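Local coordinates for mandelate racemase/muconate lactonizing protein (PDB 3VC5), which probably catalyses the magnesium-dependent dehydration of D-glucarate to 5-dehydro-4-deoxy-D-glucarate, as an enolase-superfamily enzyme of the mandelate racemase/muconate lactonizing group, at residues L117-D128 with T286-E294; V300-D311 with F331-N340. All coordinates share one frame; numbering follows the deposited sequence. Where two conformers were deposited one is given.

Interaction 1: residues L117-D128 with T286-E294; sequences LTGSSSRVKTVD and TNMCVVTPE
At the interface of the N-terminal capping domain and the (beta/alpha)-barrel domain, the loop leading into helix 123-146 lies against the loop that follows barrel strand 284-286, beside the magnesium site to which Asn287 belongs. The backbones come closest at Gly119, whose CA is 3.2 Å from Met288 O; a CB here would run into that oxygen and into Val291 CG2, and the positive phi (77°) also suits glycine. Water 1 joins the same two loops, accepting from Ser120 N and donating to Met288 O. Val291 presents both methyls to the capping loop, CG1 standing 3.3 Å from Thr118 O and CG2 lying 4.0 Å from Lys125 CD. With CG anti to the backbone N (chi1 -166°), the lysine chain runs back past Val291 to its own loop, where NZ donates to Thr118 O (2.8 Å) and Ser120 O (2.9 Å), in each case from above the carbonyl plane; Tyr314 adds a cation-pi contact. A methionine in its place would probably leave both carbonyls without their shared donor and the loop at 118-120 less firmly held against Val291. Ser122 caps the helix by accepting from Lys125 N. Asp128, hydrogen-bonded to Tyr99 and salt-bridged to Arg320, ties this helix to Thr292 through water 2, which donates to Asp128 OD2 at 2.6 Å and accepts from Thr292 OG1 at 2.7 Å.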
loop_
_atom_site.group_PDB
_atom_site.type_symbol
_atom_site.label_atom_id
_atom_site.label_comp_id
_atom_site.label_asym_id
_atom_site.label_seq_id
_atom_site.Cartn_x
_atom_site.Cartn_y
_atom_site.Cartn_z
ATOM N N LEU A 117 19.324 -4.986 -16.999
ATOM C CA LEU A 117 17.997 -5.016 -17.611
ATOM C C LEU A 117 16.850 -4.795 -16.623
ATOM O O LEU A 117 15.671 -4.756 -17.029
ATOM C CB LEU A 117 17.776 -6.279 -18.452
ATOM C CG LEU A 117 18.770 -6.438 -19.605
ATOM C CD1 LEU A 117 18.379 -7.602 -20.476
ATOM C CD2 LEU A 117 18.867 -5.174 -20.466
ATOM N N THR A 118 17.169 -4.674 -15.329
ATOM C CA THR A 118 16.171 -4.202 -14.380
ATOM C C THR A 118 16.591 -2.867 -13.720
ATOM O O THR A 118 16.279 -2.607 -12.543
ATOM C CB THR A 118 15.819 -5.244 -13.285
ATOM O OG1 THR A 118 16.989 -5.580 -12.523
ATOM C CG2 THR A 118 15.231 -6.528 -13.914
ATOM N N GLY A 119 17.290 -2.034 -14.482
ATOM C CA GLY A 119 17.641 -0.691 -14.016
ATOM C C GLY A 119 18.789 -0.669 -13.024
ATOM O O GLY A 119 19.464 -1.686 -12.788
ATOM N N SER A 120 19.010 0.505 -12.441
ATOM C CA SER A 120 20.140 0.710 -11.549
ATOM C C SER A 120 20.000 -0.026 -10.231
ATOM O O SER A 120 18.904 -0.415 -9.821
ATOM C CB SER A 120 20.336 2.198 -11.243
ATOM O OG SER A 120 20.145 2.975 -12.396
ATOM N N SER A 121 21.133 -0.222 -9.586
ATOM C CA SER A 121 21.204 -0.780 -8.244
ATOM C C SER A 121 21.145 0.347 -7.229
ATOM O O SER A 121 21.551 1.489 -7.514
ATOM C CB SER A 121 22.535 -1.529 -8.075
ATOM O OG SER A 121 22.676 -2.537 -9.063
ATOM N N SER A 122 20.691 0.022 -6.022
ATOM C CA SER A 122 20.648 1.000 -4.953
ATOM C C SER A 122 20.582 0.246 -3.641
ATOM O O SER A 122 20.379 -0.979 -3.616
ATOM C CB SER A 122 19.417 1.898 -5.069
ATOM O OG SER A 122 18.221 1.134 -5.050
ATOM N N ARG A 123 20.704 0.979 -2.547
ATOM C CA ARG A 123 20.590 0.352 -1.234
ATOM C C ARG A 123 19.218 -0.261 -1.013
ATOM O O ARG A 123 19.125 -1.430 -0.601
ATOM C CB ARG A 123 20.876 1.343 -0.108
ATOM C CG ARG A 123 20.753 0.709 1.282
ATOM C CD ARG A 123 21.999 -0.089 1.659
ATOM N NE ARG A 123 23.011 0.730 2.337
ATOM C CZ ARG A 123 24.268 0.865 1.925
ATOM N NH1 ARG A 123 24.674 0.229 0.838
ATOM N NH2 ARG A 123 25.124 1.630 2.603
ATOM N N VAL A 124 18.156 0.497 -1.273
ATOM C CA VAL A 124 16.811 -0.026 -1.026
ATOM C C VAL A 124 16.539 -1.196 -1.956
ATOM O O VAL A 124 15.984 -2.185 -1.532
ATOM C CB VAL A 124 15.699 1.060 -1.125
ATOM C CG1 VAL A 124 14.310 0.447 -1.115
ATOM C CG2 VAL A 124 15.897 2.101 -0.016
ATOM N N LYS A 125 16.895 -1.086 -3.238
ATOM C CA LYS A 125 16.600 -2.196 -4.125
ATOM C C LYS A 125 17.361 -3.449 -3.689
ATOM O O LYS A 125 16.855 -4.583 -3.833
ATOM C CB LYS A 125 16.940 -1.812 -5.586
ATOM C CG LYS A 125 16.382 -2.756 -6.647
ATOM C CD LYS A 125 16.721 -2.219 -8.036
ATOM C CE LYS A 125 16.606 -3.205 -9.123
ATOM N NZ LYS A 125 17.648 -3.000 -10.187
ATOM N N THR A 126 18.586 -3.279 -3.185
ATOM C CA THR A 126 19.375 -4.432 -2.730
ATOM C C THR A 126 18.681 -5.102 -1.542
ATOM O O THR A 126 18.478 -6.342 -1.518
ATOM C CB THR A 126 20.795 -3.999 -2.339
ATOM O OG1 THR A 126 21.446 -3.513 -3.518
ATOM C CG2 THR A 126 21.594 -5.189 -1.777
ATOM N N VAL A 127 18.260 -4.285 -0.586
ATOM C CA VAL A 127 17.525 -4.799 0.601
ATOM C C VAL A 127 16.223 -5.479 0.155
ATOM O O VAL A 127 15.904 -6.583 0.605
ATOM C CB VAL A 127 17.213 -3.675 1.578
ATOM C CG1 VAL A 127 16.280 -4.179 2.726
ATOM C CG2 VAL A 127 18.516 -3.113 2.139
ATOM N N ASP A 128 15.500 -4.847 -0.780
ATOM C CA ASP A 128 14.223 -5.387 -1.201
ATOM C C ASP A 128 14.447 -6.717 -1.921
ATOM O O ASP A 128 13.634 -7.648 -1.796
ATOM C CB ASP A 128 13.541 -4.425 -2.178
ATOM C CG ASP A 128 12.856 -3.257 -1.466
ATOM O OD1 ASP A 128 12.732 -3.301 -0.205
ATOM O OD2 ASP A 128 12.344 -2.344 -2.152
ATOM N N THR A 286 7.878 0.597 -18.367
ATOM C CA THR A 286 9.275 0.391 -17.997
ATOM C C THR A 286 9.440 -0.709 -16.951
ATOM O O THR A 286 8.543 -0.917 -16.087
ATOM C CB THR A 286 9.924 1.704 -17.437
ATOM O OG1 THR A 286 11.347 1.554 -17.432
ATOM C CG2 THR A 286 9.443 1.995 -16.032
ATOM N N ASN A 287 10.599 -1.371 -17.009
ATOM C CA ASN A 287 11.175 -2.021 -15.821
ATOM C C ASN A 287 12.656 -1.659 -15.712
ATOM O O ASN A 287 13.468 -2.464 -15.232
ATOM C CB ASN A 287 11.006 -3.548 -15.855
ATOM C CG ASN A 287 11.489 -4.183 -17.169
ATOM O OD1 ASN A 287 10.667 -4.576 -17.991
ATOM N ND2 ASN A 287 12.809 -4.325 -17.350
ATOM N N MET A 288 12.997 -0.428 -16.136
ATOM C CA MET A 288 14.397 0.038 -16.141
ATOM C C MET A 288 14.584 1.384 -15.514
ATOM O O MET A 288 15.542 1.538 -14.773
ATOM C CB MET A 288 15.023 0.059 -17.557
ATOM C CG MET A 288 15.084 -1.346 -18.179
ATOM S SD MET A 288 15.733 -1.328 -19.878
ATOM C CE MET A 288 17.464 -0.919 -19.625
ATOM N N CYS A 289 13.706 2.351 -15.795
ATOM C CA CYS A 289 13.929 3.701 -15.251
ATOM C C CYS A 289 13.109 3.945 -13.980
ATOM O O CYS A 289 13.274 4.959 -13.324
ATOM C CB CYS A 289 13.659 4.782 -16.333
ATOM S SG CYS A 289 11.921 5.049 -16.817
ATOM N N VAL A 290 12.162 3.049 -13.687
ATOM C CA VAL A 290 11.431 3.068 -12.406
ATOM C C VAL A 290 11.448 1.659 -11.843
ATOM O O VAL A 290 10.702 0.782 -12.351
ATOM C CB VAL A 290 9.967 3.528 -12.601
ATOM C CG1 VAL A 290 9.209 3.562 -11.269
ATOM C CG2 VAL A 290 9.925 4.912 -13.288
ATOM N N VAL A 291 12.320 1.419 -10.859
ATOM C CA VAL A 291 12.544 0.046 -10.382
ATOM C C VAL A 291 12.638 -0.022 -8.855
ATOM O O VAL A 291 12.950 -1.067 -8.296
ATOM C CB VAL A 291 13.783 -0.634 -11.058
ATOM C CG1 VAL A 291 13.565 -0.782 -12.580
ATOM C CG2 VAL A 291 15.025 0.188 -10.783
ATOM N N THR A 292 12.428 1.118 -8.190
ATOM C CA THR A 292 12.468 1.125 -6.728
ATOM C C THR A 292 11.653 2.355 -6.286
ATOM O O THR A 292 11.435 3.257 -7.090
ATOM C CB THR A 292 13.946 1.142 -6.223
ATOM O OG1 THR A 292 13.954 0.876 -4.824
ATOM C CG2 THR A 292 14.635 2.486 -6.458
ATOM N N PRO A 293 11.137 2.382 -5.055
ATOM C CA PRO A 293 10.198 3.474 -4.775
ATOM C C PRO A 293 10.763 4.886 -4.892
ATOM O O PRO A 293 10.020 5.812 -5.252
ATOM C CB PRO A 293 9.728 3.153 -3.325
ATOM C CG PRO A 293 9.783 1.617 -3.284
ATOM C CD PRO A 293 11.096 1.340 -3.989
ATOM N N GLU A 294 12.053 5.063 -4.658
ATOM C CA GLU A 294 12.690 6.384 -4.728
ATOM C C GLU A 294 12.575 6.984 -6.137
ATOM O O GLU A 294 12.767 8.174 -6.319
ATOM C CB GLU A 294 14.176 6.301 -4.339
ATOM C CG GLU A 294 14.467 6.332 -2.828
ATOM C CD GLU A 294 15.957 6.492 -2.499
ATOM O OE1 GLU A 294 16.329 6.433 -1.302
ATOM O OE2 GLU A 294 16.761 6.687 -3.438
HETATM O O HOH W 1 17.088 2.635 -12.959
HETATM O O HOH W 2 13.011 -1.672 -4.540
#

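Interaction 2: residues V300-D311 with F331-N340; sequences VERRPIGVLLID and FGIELSMHSN
His338, predicted to be a proton acceptor, meets Asp311 just past the C-terminal ends of two neighbouring parallel strands of the (beta/alpha)-barrel. His338 ND1 donates to Asp311 OD2 over 2.6 Å at a nearly straight 164°; the oxygen lies in the ring plane and uses its anti lone pair. That bond helps fix the rotation of the imidazole and directs NE2 away from the carboxylate. With its CG anti to the backbone N (chi1 -178°), Asp311 extends its carboxylate to the edge of the imidazole, and its OD1 is held in turn by His313 N, so a helix N-cap positions the acid. Behind the ring, at its stem, Leu309 CB packs 3.7 Å from His338 CB.

The backbone ladder sets the register of this pair: Glu334 N, Leu308 N, Ser336 N, Ile310 N and His338 N donate in turn across strands 307-310 and 334-337, ending with His338 N to Ile310 O at 2.9 Å. On the face carrying Leu308 and Ile310, Leu335 CD2 sits 3.9 Å from Ile310 CB, and helix 318-330 covers this layer. Ser336 and Leu309 share the other face, where Ser336 CB rests on Leu309 CG and its hydroxyl bonds to Tyr262.

At the far end, where helix 318-330 gives way to the second strand, the Phe331 ring is packed by Val300 and by the second subunit, while Arg303 takes its backbone carbonyl. Val300 CG2 lies over one face of the ring, 4.2 Å from the centroid, and Phe331 of the second subunit stacks with the same ring, placing this end at the dimer interface. The Arg303 guanidinium turns end-on, and NH1 (2.9 Å) and NH2 (2.8 Å) both donate to Phe331 O, which lies within 1° of the guanidinium plane.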
loop_
_atom_site.group_PDB
_atom_site.type_symbol
_atom_site.label_atom_id
_atom_site.label_comp_id
_atom_site.label_asym_id
_atom_site.label_seq_id
_atom_site.Cartn_x
_atom_site.Cartn_y
_atom_site.Cartn_z
ATOM N N VAL A 300 6.499 10.595 -11.530
ATOM C CA VAL A 300 5.218 11.274 -11.526
ATOM C C VAL A 300 5.368 12.689 -12.124
ATOM O O VAL A 300 4.502 13.179 -12.845
ATOM C CB VAL A 300 4.619 11.280 -10.092
ATOM C CG1 VAL A 300 3.530 12.382 -9.941
ATOM C CG2 VAL A 300 4.094 9.860 -9.741
ATOM N N GLU A 301 6.485 13.339 -11.835
ATOM C CA GLU A 301 6.718 14.685 -12.330
ATOM C C GLU A 301 6.959 14.714 -13.835
ATOM O O GLU A 301 6.338 15.516 -14.531
ATOM C CB GLU A 301 7.924 15.257 -11.620
ATOM C CG GLU A 301 8.155 16.698 -11.772
ATOM C CD GLU A 301 9.230 17.100 -10.794
ATOM O OE1 GLU A 301 8.925 17.828 -9.824
ATOM O OE2 GLU A 301 10.366 16.610 -10.967
ATOM N N ARG A 302 7.820 13.830 -14.348
ATOM C CA ARG A 302 8.175 13.872 -15.790
ATOM C C ARG A 302 7.270 13.038 -16.694
ATOM O O ARG A 302 7.194 13.268 -17.921
ATOM C CB ARG A 302 9.609 13.385 -15.998
ATOM C CG ARG A 302 10.698 14.267 -15.406
ATOM C CD ARG A 302 10.749 15.668 -16.046
ATOM N NE ARG A 302 10.829 15.649 -17.520
ATOM C CZ ARG A 302 11.942 15.436 -18.229
ATOM N NH1 ARG A 302 13.109 15.200 -17.618
ATOM N NH2 ARG A 302 11.897 15.469 -19.575
ATOM N N ARG A 303 6.612 12.051 -16.104
ATOM C CA ARG A 303 5.756 11.120 -16.852
ATOM C C ARG A 303 6.506 10.383 -17.975
ATOM O O ARG A 303 6.139 10.459 -19.149
ATOM C CB ARG A 303 4.490 11.825 -17.359
ATOM C CG ARG A 303 3.596 12.355 -16.223
ATOM C CD ARG A 303 2.736 11.222 -15.629
ATOM N NE ARG A 303 2.075 11.542 -14.353
ATOM C CZ ARG A 303 1.137 10.767 -13.805
ATOM N NH1 ARG A 303 0.753 9.661 -14.444
ATOM N NH2 ARG A 303 0.570 11.086 -12.636
ATOM N N PRO A 304 7.554 9.633 -17.607
ATOM C CA PRO A 304 8.232 8.779 -18.589
ATOM C C PRO A 304 7.359 7.581 -18.984
ATOM O O PRO A 304 7.615 6.940 -20.002
ATOM C CB PRO A 304 9.452 8.274 -17.816
ATOM C CG PRO A 304 9.002 8.267 -16.366
ATOM C CD PRO A 304 8.108 9.482 -16.242
ATOM N N ILE A 305 6.366 7.254 -18.167
ATOM C CA ILE A 305 5.592 6.024 -18.407
ATOM C C ILE A 305 4.114 6.204 -18.140
ATOM O O ILE A 305 3.703 7.036 -17.329
ATOM C CB ILE A 305 6.077 4.843 -17.565
ATOM C CG1 ILE A 305 5.840 5.147 -16.076
ATOM C CG2 ILE A 305 7.543 4.488 -17.922
ATOM C CD1 ILE A 305 6.241 4.032 -15.102
ATOM N N GLY A 306 3.325 5.383 -18.832
ATOM C CA GLY A 306 1.941 5.201 -18.523
ATOM C C GLY A 306 1.722 3.848 -17.858
ATOM O O GLY A 306 0.648 3.621 -17.284
ATOM N N VAL A 307 2.713 2.945 -17.950
ATOM C CA VAL A 307 2.599 1.576 -17.421
ATOM C C VAL A 307 3.886 1.198 -16.679
ATOM O O VAL A 307 4.983 1.304 -17.243
ATOM C CB VAL A 307 2.367 0.549 -18.549
ATOM C CG1 VAL A 307 2.219 -0.852 -17.963
ATOM C CG2 VAL A 307 1.131 0.920 -19.380
ATOM N N LEU A 308 3.758 0.770 -15.422
ATOM C CA LEU A 308 4.893 0.239 -14.657
ATOM C C LEU A 308 4.800 -1.299 -14.674
ATOM O O LEU A 308 3.736 -1.845 -14.355
ATOM C CB LEU A 308 4.845 0.696 -13.189
ATOM C CG LEU A 308 5.970 0.144 -12.315
ATOM C CD1 LEU A 308 7.338 0.624 -12.851
ATOM C CD2 LEU A 308 5.754 0.582 -10.857
ATOM N N LEU A 309 5.892 -1.985 -15.014
ATOM C CA LEU A 309 5.952 -3.445 -14.819
ATOM C C LEU A 309 6.471 -3.622 -13.398
ATOM O O LEU A 309 7.635 -3.339 -13.112
ATOM C CB LEU A 309 6.910 -4.113 -15.816
ATOM C CG LEU A 309 6.319 -4.435 -17.201
ATOM C CD1 LEU A 309 6.023 -3.165 -18.027
ATOM C CD2 LEU A 309 7.243 -5.362 -17.971
ATOM N N ILE A 310 5.594 -4.032 -12.498
ATOM C CA ILE A 310 5.989 -4.334 -11.126
ATOM C C ILE A 310 6.724 -5.693 -11.142
ATOM O O ILE A 310 6.606 -6.490 -12.095
ATOM C CB ILE A 310 4.725 -4.401 -10.239
ATOM C CG1 ILE A 310 5.058 -4.252 -8.756
ATOM C CG2 ILE A 310 3.970 -5.717 -10.442
ATOM C CD1 ILE A 310 5.609 -2.860 -8.427
ATOM N N ASP A 311 7.476 -5.969 -10.085
ATOM C CA ASP A 311 8.203 -7.234 -9.999
ATOM C C ASP A 311 8.564 -7.433 -8.543
ATOM O O ASP A 311 9.392 -6.675 -8.005
ATOM C CB ASP A 311 9.448 -7.240 -10.908
ATOM C CG ASP A 311 10.194 -8.564 -10.868
ATOM O OD1 ASP A 311 10.113 -9.264 -9.809
ATOM O OD2 ASP A 311 10.940 -8.870 -11.834
ATOM N N PHE A 331 -2.041 7.581 -9.202
ATOM C CA PHE A 331 -1.446 8.550 -10.119
ATOM C C PHE A 331 -1.728 8.261 -11.568
ATOM O O PHE A 331 -1.202 8.934 -12.443
ATOM C CB PHE A 331 0.063 8.673 -9.852
ATOM C CG PHE A 331 0.379 9.357 -8.562
ATOM C CD1 PHE A 331 0.589 10.734 -8.513
ATOM C CD2 PHE A 331 0.432 8.642 -7.376
ATOM C CE1 PHE A 331 0.874 11.362 -7.315
ATOM C CE2 PHE A 331 0.716 9.269 -6.179
ATOM C CZ PHE A 331 0.929 10.639 -6.135
ATOM N N GLY A 332 -2.583 7.274 -11.827
ATOM C CA GLY A 332 -2.979 6.958 -13.208
ATOM C C GLY A 332 -1.962 6.121 -13.975
ATOM O O GLY A 332 -2.033 6.022 -15.208
ATOM N N ILE A 333 -1.008 5.524 -13.269
ATOM C CA ILE A 333 -0.024 4.659 -13.910
ATOM C C ILE A 333 -0.565 3.246 -13.798
ATOM O O ILE A 333 -0.856 2.774 -12.702
ATOM C CB ILE A 333 1.349 4.751 -13.204
ATOM C CG1 ILE A 333 1.918 6.171 -13.381
ATOM C CG2 ILE A 333 2.336 3.693 -13.739
ATOM C CD1 ILE A 333 3.081 6.498 -12.496
ATOM N N GLU A 334 -0.747 2.594 -14.925
ATOM C CA GLU A 334 -1.279 1.214 -14.903
ATOM C C GLU A 334 -0.181 0.199 -14.615
ATOM O O GLU A 334 0.990 0.534 -14.695
ATOM C CB GLU A 334 -2.012 0.912 -16.197
ATOM C CG GLU A 334 -3.237 1.759 -16.314
ATOM C CD GLU A 334 -3.848 1.709 -17.668
ATOM O OE1 GLU A 334 -3.421 0.871 -18.502
ATOM O OE2 GLU A 334 -4.769 2.517 -17.891
ATOM N N LEU A 335 -0.567 -1.032 -14.267
ATOM C CA LEU A 335 0.413 -2.046 -13.899
ATOM C C LEU A 335 0.424 -3.241 -14.792
ATOM O O LEU A 335 -0.645 -3.782 -15.156
ATOM C CB LEU A 335 0.202 -2.535 -12.468
ATOM C CG LEU A 335 1.329 -2.190 -11.468
ATOM C CD1 LEU A 335 1.465 -0.727 -11.243
ATOM C CD2 LEU A 335 1.115 -2.894 -10.128
ATOM N N SER A 336 1.641 -3.653 -15.133
ATOM C CA SER A 336 1.872 -4.956 -15.718
ATOM C C SER A 336 2.888 -5.654 -14.800
ATOM O O SER A 336 3.071 -5.231 -13.648
ATOM C CB SER A 336 2.417 -4.794 -17.142
ATOM O OG SER A 336 2.584 -6.046 -17.780
ATOM N N MET A 337 3.552 -6.704 -15.283
ATOM C CA MET A 337 4.507 -7.398 -14.418
ATOM C C MET A 337 5.673 -7.887 -15.249
ATOM O O MET A 337 5.477 -8.549 -16.258
ATOM C CB MET A 337 3.839 -8.611 -13.741
ATOM C CG MET A 337 4.706 -9.265 -12.649
ATOM S SD MET A 337 3.907 -10.625 -11.758
ATOM C CE MET A 337 2.595 -9.743 -10.893
ATOM N N HIS A 338 6.882 -7.578 -14.793
ATOM C CA HIS A 338 8.133 -7.994 -15.408
ATOM C C HIS A 338 8.514 -9.391 -14.899
ATOM O O HIS A 338 8.268 -9.745 -13.717
ATOM C CB HIS A 338 9.228 -6.959 -15.063
ATOM C CG HIS A 338 10.633 -7.445 -15.294
ATOM N ND1 HIS A 338 11.384 -8.086 -14.314
ATOM C CD2 HIS A 338 11.426 -7.377 -16.396
ATOM C CE1 HIS A 338 12.581 -8.384 -14.810
ATOM N NE2 HIS A 338 12.624 -7.975 -16.080
ATOM N N SER A 339 9.188 -10.135 -15.773
ATOM C CA SER A 339 9.657 -11.478 -15.471
ATOM C C SER A 339 11.187 -11.577 -15.695
ATOM O O SER A 339 11.733 -10.896 -16.585
ATOM C CB SER A 339 8.894 -12.490 -16.352
ATOM O OG SER A 339 9.438 -13.784 -16.206
ATOM N N ASN A 340 11.864 -12.429 -14.913
ATOM C CA ASN A 340 13.176 -12.979 -15.290
ATOM C C ASN A 340 13.028 -14.515 -15.302
ATOM O O ASN A 340 12.082 -15.058 -14.672
ATOM C CB ASN A 340 14.267 -12.627 -14.286
ATOM C CG ASN A 340 14.797 -11.222 -14.442
ATOM O OD1 ASN A 340 14.614 -10.402 -13.547
ATOM N ND2 ASN A 340 15.473 -10.936 -15.553
#

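Interaction 1 comes first along the chain and closes before interaction 2 opens; their centres lie 13 Å apart. The barrel sheet joins them: strand 307-310 of interaction 2 runs between strand 334-337 and strand 284-286, whose last residue, Thr286, begins the barrel loop of interaction 1. Thr286 O and Leu309 N, 3.1 Å apart, probably form a hydrogen bond. At the mouth of the barrel the contacts meet directly, with Asn287 CG 3.3 Å from His338 CD2 and Thr118 CG2 3.4 Å from His338 CE1. The metal-site asparagine and the predicted catalytic histidine thus touch each other under the capping domain, consistent with an active site assembled from both domains.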